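Long-range contact in chitinase A (Pteris ryukyuensis, PDB 4RL3), which probably hydrolyses the glycosidic bonds of chitin, this chain being the family 18 catalytic domain of a fern class III chitinase that also carries LysM sequence: residues A[77-91]-A[116-129]. Numbering follows the deposited sequence.
Sequences VSLGGDTISGSPVQF and LDGIDIDYEHFDQV
Ser78 and Asp120 meet where strands 73-81 and 118-123 run parallel in the TIM barrel. The Ser78 hydroxyl donates to the anti lone pair of Asp120 OD2 (OG to OD2 2.8 Å), an oxygen also reached by Tyr7, while Ser155 holds Asp120 OD1. On the other side of the sheet Leu79 CD1 lies 3.8 Å from Ile121 CD1, beneath helices 96-114 and 131-147.

Packing is tight around Tyr123. Phe91 drives its edge into one ring face in a T-shaped stack, planes 82° apart and CD2 3.6 Å from Tyr123 CZ; Gly80 CA makes a CH-pi contact on the opposite face, where a CB would collide with the ring. Asp37 fixes the phenol hydroxyl.

Beyond the barrel the contact turns polar and wetter. His125 NE2 donates in its ring plane to Asp82 OD1, 2.9 Å away, with Pro88 CB centred over one imidazole face. Gln90, its chain bent at chi2 (-69°), offers both ends of its amide to Asp127: OE1 accepts from Asp127 N at 3.0 Å, and NE2 meets Asp127 OD2 at 2.9 Å in a nearly straight bond (167°). With an alanine at Gln90, Asp127 would probably lose both mates and the turn 126-129 would be freer to shift.

Strand 118-123 leads into Glu124, closing the DxxDxDxE signature whose last glutamate is the general acid in family 18 chitinases, a role Glu124 probably shares. The strand pair thus keeps a bonded serine-aspartate pair on one face and apolar side chains on the other, running out to a watered end where Asp82 and Glu124 bring two acids together.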
ATOM      1  N   VAL A  77       0.684  -2.187  -7.378  1.00  5.02           N
ATOM      2  CA  VAL A  77       1.968  -2.666  -6.878  1.00  4.82           C
ATOM      3  C   VAL A  77       2.550  -1.627  -5.926  1.00  4.73           C
ATOM      4  O   VAL A  77       2.472  -0.431  -6.191  1.00  4.75           O
ATOM      5  CB  VAL A  77       2.950  -3.002  -8.039  1.00  4.84           C
ATOM      6  CG1 VAL A  77       3.183  -1.807  -8.946  1.00  4.85           C
ATOM      7  CG2 VAL A  77       4.273  -3.578  -7.518  1.00  4.82           C
ATOM      8  N   SER A  78       3.115  -2.106  -4.823  1.00  4.64           N
ATOM      9  CA  SER A  78       3.766  -1.265  -3.828  1.00  4.63           C
ATOM     10  C   SER A  78       5.274  -1.232  -4.050  1.00  4.72           C
ATOM     11  O   SER A  78       5.887  -2.246  -4.383  1.00  4.81           O
ATOM     12  CB  SER A  78       3.452  -1.787  -2.430  1.00  4.56           C
ATOM     13  OG  SER A  78       3.912  -0.878  -1.447  1.00  4.47           O
ATOM     14  N   LEU A  79       5.846  -0.040  -3.881  1.00  4.84           N
ATOM     15  CA  LEU A  79       7.259   0.226  -4.124  1.00  5.03           C
ATOM     16  C   LEU A  79       8.035   0.322  -2.827  1.00  5.14           C
ATOM     17  O   LEU A  79       7.642   1.042  -1.906  1.00  5.17           O
ATOM     18  CB  LEU A  79       7.434   1.530  -4.887  1.00  5.05           C
ATOM     19  CG  LEU A  79       6.549   1.789  -6.096  1.00  5.12           C
ATOM     20  CD1 LEU A  79       6.993   3.077  -6.767  1.00  5.21           C
ATOM     21  CD2 LEU A  79       6.564   0.639  -7.086  1.00  5.21           C
ATOM     22  N   GLY A  80       9.157  -0.399  -2.777  1.00  5.54           N
ATOM     23  CA  GLY A  80      10.118  -0.267  -1.694  1.00  5.85           C
ATOM     24  C   GLY A  80      10.007  -1.332  -0.637  1.00  6.23           C
ATOM     25  O   GLY A  80      10.623  -2.381  -0.744  1.00  6.50           O
ATOM     26  N   GLY A  81       9.238  -1.054   0.401  1.00  6.59           N
ATOM     27  CA  GLY A  81       9.206  -1.928   1.564  1.00  7.04           C
ATOM     28  C   GLY A  81      10.438  -1.733   2.441  1.00  7.70           C
ATOM     29  O   GLY A  81      11.202  -0.791   2.281  1.00  7.63           O
ATOM     30  N   ASP A  82      10.615  -2.637   3.392  1.00  8.56           N
ATOM     31  CA  ASP A  82      11.642  -2.495   4.419  1.00  9.31           C
ATOM     32  C   ASP A  82      13.017  -2.927   3.904  1.00  9.53           C
ATOM     33  O   ASP A  82      13.961  -2.130   3.913  1.00  9.27           O
ATOM     34  CB  ASP A  82      11.222  -3.315   5.648  1.00  9.86           C
ATOM     35  CG  ASP A  82      12.142  -3.140   6.846  1.00 10.49           C
ATOM     36  OD1 ASP A  82      13.064  -2.298   6.833  1.00 10.85           O
ATOM     37  OD2 ASP A  82      11.927  -3.885   7.826  1.00 11.75           O
ATOM     38  N   THR A  83      13.116  -4.169   3.431  1.00 10.20           N
ATOM     39  CA  THR A  83      14.409  -4.767   3.117  1.00 10.75           C
ATOM     40  C   THR A  83      14.475  -5.409   1.743  1.00 11.09           C
ATOM     41  O   THR A  83      13.454  -5.742   1.140  1.00 11.33           O
ATOM     42  CB  THR A  83      14.796  -5.848   4.152  1.00 11.32           C
ATOM     43  OG1 THR A  83      13.777  -6.849   4.209  1.00 12.11           O
ATOM     44  CG2 THR A  83      14.989  -5.232   5.510  1.00 11.48           C
ATOM     45  N   ILE A  84      15.709  -5.568   1.272  1.00 11.50           N
ATOM     46  CA  ILE A  84      16.020  -6.260   0.025  1.00 12.18           C
ATOM     47  C   ILE A  84      17.158  -7.209   0.379  1.00 12.85           C
ATOM     48  O   ILE A  84      18.234  -6.766   0.768  1.00 12.81           O
ATOM     49  CB  ILE A  84      16.400  -5.278  -1.124  1.00 12.52           C
ATOM     50  CG1 ILE A  84      16.955  -6.021  -2.347  1.00 12.96           C
ATOM     51  CG2 ILE A  84      17.406  -4.226  -0.673  1.00 12.74           C
ATOM     52  CD1 ILE A  84      15.972  -6.963  -2.991  1.00 13.43           C
ATOM     53  N   SER A  85      16.898  -8.513   0.291  1.00 13.86           N
ATOM     54  CA  SER A  85      17.879  -9.525   0.704  1.00 14.79           C
ATOM     55  C   SER A  85      18.483  -9.175   2.066  1.00 15.33           C
ATOM     56  O   SER A  85      19.695  -9.277   2.266  1.00 16.71           O
ATOM     57  CB  SER A  85      18.965  -9.693  -0.365  1.00 15.25           C
ATOM     58  OG  SER A  85      18.392 -10.080  -1.603  1.00 15.84           O
ATOM     59  N   GLY A  86      17.632  -8.739   2.989  1.00 15.67           N
ATOM     60  CA  GLY A  86      18.052  -8.397   4.351  1.00 15.81           C
ATOM     61  C   GLY A  86      18.604  -6.998   4.604  1.00 15.54           C
ATOM     62  O   GLY A  86      18.755  -6.596   5.764  1.00 16.74           O
ATOM     63  N   SER A  87      18.926  -6.260   3.537  1.00 14.52           N
ATOM     64  CA  SER A  87      19.484  -4.910   3.644  1.00 13.97           C
ATOM     65  C   SER A  87      18.349  -3.891   3.543  1.00 12.71           C
ATOM     66  O   SER A  87      17.375  -4.147   2.844  1.00 12.60           O
ATOM     67  CB  SER A  87      20.473  -4.641   2.513  1.00 14.68           C
ATOM     68  OG  SER A  87      21.677  -5.382   2.684  1.00 16.37           O
ATOM     69  N   PRO A  88      18.473  -2.741   4.229  1.00 11.31           N
ATOM     70  CA  PRO A  88      17.430  -1.717   4.117  1.00 10.73           C
ATOM     71  C   PRO A  88      17.294  -1.155   2.701  1.00  9.68           C
ATOM     72  O   PRO A  88      18.293  -0.867   2.034  1.00  9.60           O
ATOM     73  CB  PRO A  88      17.887  -0.633   5.107  1.00 11.10           C
ATOM     74  CG  PRO A  88      18.806  -1.347   6.048  1.00 11.44           C
ATOM     75  CD  PRO A  88      19.512  -2.346   5.196  1.00 11.45           C
ATOM     76  N   VAL A  89      16.050  -1.023   2.250  1.00  8.66           N
ATOM     77  CA  VAL A  89      15.774  -0.410   0.966  1.00  8.18           C
ATOM     78  C   VAL A  89      15.901   1.097   1.136  1.00  7.75           C
ATOM     79  O   VAL A  89      14.924   1.793   1.411  1.00  7.75           O
ATOM     80  CB  VAL A  89      14.378  -0.804   0.435  1.00  8.05           C
ATOM     81  CG1 VAL A  89      14.091  -0.098  -0.888  1.00  7.95           C
ATOM     82  CG2 VAL A  89      14.280  -2.306   0.259  1.00  8.12           C
ATOM     83  N   GLN A  90      17.117   1.598   0.953  1.00  7.31           N
ATOM     84  CA  GLN A  90      17.397   3.023   1.019  1.00  7.37           C
ATOM     85  C   GLN A  90      16.953   3.674  -0.274  1.00  7.06           C
ATOM     86  O   GLN A  90      17.403   3.268  -1.354  1.00  7.03           O
ATOM     87  CB  GLN A  90      18.903   3.270   1.194  1.00  7.37           C
ATOM     88  CG  GLN A  90      19.438   2.857   2.551  1.00  7.50           C
ATOM     89  CD  GLN A  90      18.933   3.742   3.669  1.00  7.67           C
ATOM     90  OE1 GLN A  90      18.329   4.797   3.435  1.00  7.64           O
ATOM     91  NE2 GLN A  90      19.195   3.330   4.904  1.00  7.84           N
ATOM     92  N   PHE A  91      16.069   4.667  -0.194  1.00  7.07           N
ATOM     93  CA  PHE A  91      15.739   5.396  -1.406  1.00  6.90           C
ATOM     94  C   PHE A  91      16.992   6.113  -1.892  1.00  7.25           C
ATOM     95  O   PHE A  91      17.644   6.818  -1.134  1.00  7.47           O
ATOM     96  CB  PHE A  91      14.621   6.419  -1.200  1.00  6.51           C
ATOM     97  CG  PHE A  91      14.151   7.025  -2.493  1.00  6.22           C
ATOM     98  CD1 PHE A  91      14.831   8.090  -3.063  1.00  6.13           C
ATOM     99  CD2 PHE A  91      13.072   6.485  -3.165  1.00  6.07           C
ATOM    100  CE1 PHE A  91      14.426   8.622  -4.267  1.00  6.06           C
ATOM    101  CE2 PHE A  91      12.657   7.019  -4.367  1.00  5.99           C
ATOM    102  CZ  PHE A  91      13.340   8.080  -4.921  1.00  6.00           C
ATOM    103  N   LEU A 116      -1.891  -4.186 -14.296  1.00  6.04           N
ATOM    104  CA  LEU A 116      -2.087  -3.490 -13.031  1.00  5.67           C
ATOM    105  C   LEU A 116      -2.822  -2.163 -13.205  1.00  5.55           C
ATOM    106  O   LEU A 116      -2.969  -1.646 -14.314  1.00  5.50           O
ATOM    107  CB  LEU A 116      -0.736  -3.272 -12.342  1.00  5.58           C
ATOM    108  CG  LEU A 116       0.102  -4.534 -12.128  1.00  5.51           C
ATOM    109  CD1 LEU A 116       1.419  -4.205 -11.445  1.00  5.50           C
ATOM    110  CD2 LEU A 116      -0.649  -5.575 -11.317  1.00  5.49           C
ATOM    111  N   ASP A 117      -3.226  -1.592 -12.077  1.00  5.51           N
ATOM    112  CA  ASP A 117      -4.097  -0.427 -12.035  1.00  5.62           C
ATOM    113  C   ASP A 117      -3.502   0.770 -11.317  1.00  5.41           C
ATOM    114  O   ASP A 117      -4.101   1.847 -11.312  1.00  5.49           O
ATOM    115  CB  ASP A 117      -5.393  -0.819 -11.326  1.00  5.76           C
ATOM    116  CG  ASP A 117      -6.186  -1.848 -12.102  1.00  5.96           C
ATOM    117  OD1 ASP A 117      -6.765  -1.447 -13.133  1.00  6.46           O
ATOM    118  OD2 ASP A 117      -6.198  -3.037 -11.715  1.00  6.12           O
ATOM    119  N   GLY A 118      -2.337   0.598 -10.690  1.00  5.21           N
ATOM    120  CA  GLY A 118      -1.793   1.657  -9.873  1.00  5.05           C
ATOM    121  C   GLY A 118      -0.573   1.290  -9.074  1.00  4.78           C
ATOM    122  O   GLY A 118      -0.103   0.147  -9.111  1.00  4.70           O
ATOM    123  N   ILE A 119      -0.047   2.290  -8.372  1.00  4.60           N
ATOM    124  CA  ILE A 119       1.143   2.120  -7.546  1.00  4.45           C
ATOM    125  C   ILE A 119       0.922   2.701  -6.157  1.00  4.39           C
ATOM    126  O   ILE A 119       0.138   3.628  -5.972  1.00  4.34           O
ATOM    127  CB  ILE A 119       2.408   2.753  -8.177  1.00  4.45           C
ATOM    128  CG1 ILE A 119       2.293   4.280  -8.320  1.00  4.50           C
ATOM    129  CG2 ILE A 119       2.679   2.112  -9.534  1.00  4.41           C
ATOM    130  CD1 ILE A 119       3.607   4.973  -8.613  1.00  4.56           C
ATOM    131  N   ASP A 120       1.631   2.124  -5.197  1.00  4.30           N
ATOM    132  CA  ASP A 120       1.615   2.523  -3.800  1.00  4.27           C
ATOM    133  C   ASP A 120       3.064   2.801  -3.408  1.00  4.33           C
ATOM    134  O   ASP A 120       3.952   2.003  -3.711  1.00  4.40           O
ATOM    135  CB  ASP A 120       1.047   1.375  -2.954  1.00  4.24           C
ATOM    136  CG  ASP A 120       1.127   1.640  -1.471  1.00  4.23           C
ATOM    137  OD1 ASP A 120       0.446   2.576  -1.005  1.00  4.24           O
ATOM    138  OD2 ASP A 120       1.846   0.908  -0.765  1.00  4.20           O
ATOM    139  N   ILE A 121       3.291   3.924  -2.731  1.00  4.40           N
ATOM    140  CA  ILE A 121       4.637   4.332  -2.330  1.00  4.48           C
ATOM    141  C   ILE A 121       4.904   3.913  -0.883  1.00  4.69           C
ATOM    142  O   ILE A 121       4.273   4.423   0.044  1.00  4.82           O
ATOM    143  CB  ILE A 121       4.822   5.859  -2.466  1.00  4.43           C
ATOM    144  CG1 ILE A 121       4.270   6.385  -3.798  1.00  4.38           C
ATOM    145  CG2 ILE A 121       6.302   6.222  -2.295  1.00  4.41           C
ATOM    146  CD1 ILE A 121       4.855   5.785  -5.067  1.00  4.38           C
ATOM    147  N   ASP A 122       5.864   3.008  -0.693  1.00  4.87           N
ATOM    148  CA  ASP A 122       6.115   2.413   0.626  1.00  5.20           C
ATOM    149  C   ASP A 122       7.609   2.367   0.938  1.00  5.31           C
ATOM    150  O   ASP A 122       8.095   1.403   1.527  1.00  5.26           O
ATOM    151  CB  ASP A 122       5.494   1.014   0.707  1.00  5.28           C
ATOM    152  CG  ASP A 122       5.480   0.440   2.120  1.00  5.48           C
ATOM    153  OD1 ASP A 122       5.370   1.229   3.094  1.00  5.42           O
ATOM    154  OD2 ASP A 122       5.555  -0.818   2.241  1.00  5.86           O
ATOM    155  N   TYR A 123       8.329   3.419   0.556  1.00  5.54           N
ATOM    156  CA  TYR A 123       9.692   3.582   1.044  1.00  5.77           C
ATOM    157  C   TYR A 123       9.689   4.037   2.487  1.00  6.29           C
ATOM    158  O   TYR A 123       8.811   4.799   2.904  1.00  6.02           O
ATOM    159  CB  TYR A 123      10.448   4.601   0.209  1.00  5.71           C
ATOM    160  CG  TYR A 123      10.806   4.119  -1.174  1.00  5.70           C
ATOM    161  CD1 TYR A 123      11.938   3.347  -1.385  1.00  5.69           C
ATOM    162  CD2 TYR A 123      10.029   4.468  -2.272  1.00  5.76           C
ATOM    163  CE1 TYR A 123      12.287   2.935  -2.662  1.00  5.80           C
ATOM    164  CE2 TYR A 123      10.350   4.044  -3.549  1.00  5.76           C
ATOM    165  CZ  TYR A 123      11.478   3.274  -3.742  1.00  5.85           C
ATOM    166  OH  TYR A 123      11.795   2.883  -5.030  1.00  5.91           O
ATOM    167  N   GLU A 124      10.679   3.584   3.257  1.00  7.09           N
ATOM    168  CA  GLU A 124      10.786   4.022   4.652  1.00  7.93           C
ATOM    169  C   GLU A 124      12.185   4.398   5.122  1.00  8.08           C
ATOM    170  O   GLU A 124      12.345   4.845   6.250  1.00  8.52           O
ATOM    171  CB  GLU A 124      10.220   2.948   5.578  1.00  8.83           C
ATOM    172  CG  GLU A 124      11.095   1.720   5.710  1.00  9.51           C
ATOM    173  CD  GLU A 124      10.620   0.795   6.816  1.00 10.24           C
ATOM    174  OE1 GLU A 124      10.072  -0.265   6.473  1.00 10.78           O
ATOM    175  OE2 GLU A 124      10.774   1.132   8.017  1.00 11.75           O
ATOM    176  N   HIS A 125      13.192   4.203   4.280  1.00  8.04           N
ATOM    177  CA  HIS A 125      14.579   4.507   4.644  1.00  7.98           C
ATOM    178  C   HIS A 125      15.088   5.628   3.772  1.00  8.19           C
ATOM    179  O   HIS A 125      15.128   5.506   2.547  1.00  7.82           O
ATOM    180  CB  HIS A 125      15.460   3.277   4.485  1.00  8.12           C
ATOM    181  CG  HIS A 125      14.969   2.096   5.251  1.00  8.21           C
ATOM    182  ND1 HIS A 125      15.062   2.015   6.621  1.00  8.65           N
ATOM    183  CD2 HIS A 125      14.360   0.958   4.845  1.00  8.41           C
ATOM    184  CE1 HIS A 125      14.533   0.876   7.026  1.00  8.52           C
ATOM    185  NE2 HIS A 125      14.104   0.215   5.969  1.00  8.51           N
ATOM    186  N   PHE A 126      15.503   6.707   4.420  1.00  8.47           N
ATOM    187  CA  PHE A 126      15.869   7.941   3.741  1.00  8.87           C
ATOM    188  C   PHE A 126      17.221   8.471   4.183  1.00  9.95           C
ATOM    189  O   PHE A 126      17.474   9.667   4.126  1.00 10.33           O
ATOM    190  CB  PHE A 126      14.781   8.986   3.996  1.00  8.62           C
ATOM    191  CG  PHE A 126      13.431   8.548   3.522  1.00  8.42           C
ATOM    192  CD1 PHE A 126      13.175   8.478   2.176  1.00  8.32           C
ATOM    193  CD2 PHE A 126      12.441   8.169   4.411  1.00  8.35           C
ATOM    194  CE1 PHE A 126      11.946   8.064   1.708  1.00  8.20           C
ATOM    195  CE2 PHE A 126      11.209   7.738   3.955  1.00  8.28           C
ATOM    196  CZ  PHE A 126      10.958   7.692   2.599  1.00  8.18           C
ATOM    197  N   ASP A 127      18.108   7.563   4.565  1.00 10.88           N
ATOM    198  CA  ASP A 127      19.408   7.963   5.095  1.00 12.27           C
ATOM    199  C   ASP A 127      20.396   8.391   4.004  1.00 13.11           C
ATOM    200  O   ASP A 127      21.455   8.936   4.322  1.00 13.97           O
ATOM    201  CB  ASP A 127      19.981   6.822   5.930  1.00 12.72           C
ATOM    202  CG  ASP A 127      19.023   6.366   7.018  1.00 13.13           C
ATOM    203  OD1 ASP A 127      18.597   7.218   7.820  1.00 13.83           O
ATOM    204  OD2 ASP A 127      18.663   5.167   7.062  1.00 14.29           O
ATOM    205  N   GLN A 128      20.055   8.148   2.735  1.00 13.83           N
ATOM    206  CA  GLN A 128      20.946   8.422   1.597  1.00 14.84           C
ATOM    207  C   GLN A 128      20.342   9.415   0.596  1.00 14.04           C
ATOM    208  O   GLN A 128      20.826   9.543  -0.532  1.00 14.77           O
ATOM    209  CB  GLN A 128      21.290   7.111   0.872  1.00 16.14           C
ATOM    210  CG  GLN A 128      21.982   6.078   1.752  1.00 17.80           C
ATOM    211  CD  GLN A 128      22.326   4.780   1.035  1.00 18.85           C
ATOM    212  OE1 GLN A 128      22.851   3.858   1.652  1.00 20.87           O
ATOM    213  NE2 GLN A 128      22.021   4.690  -0.261  1.00 19.74           N
ATOM    214  N   VAL A 129      19.296  10.120   1.012  1.00 12.77           N
ATOM    215  CA  VAL A 129      18.595  11.051   0.141  1.00 11.78           C
ATOM    216  C   VAL A 129      17.962  12.188   0.941  1.00 10.96           C
ATOM    217  O   VAL A 129      17.492  11.989   2.058  1.00 11.18           O
ATOM    218  CB  VAL A 129      17.524  10.316  -0.697  1.00 11.93           C
ATOM    219  CG1 VAL A 129      16.368   9.834   0.168  1.00 11.91           C
ATOM    220  CG2 VAL A 129      17.023  11.206  -1.829  1.00 11.89           C
TER
HETATM  221  O   HOH W   1      12.304   1.693   1.965  1.00  6.67           O
HETATM  222  O   HOH W   2      12.377  -0.925   9.496  1.00 28.26           O
HETATM  223  O   HOH W   3      17.922   6.880   1.507  1.00  8.57           O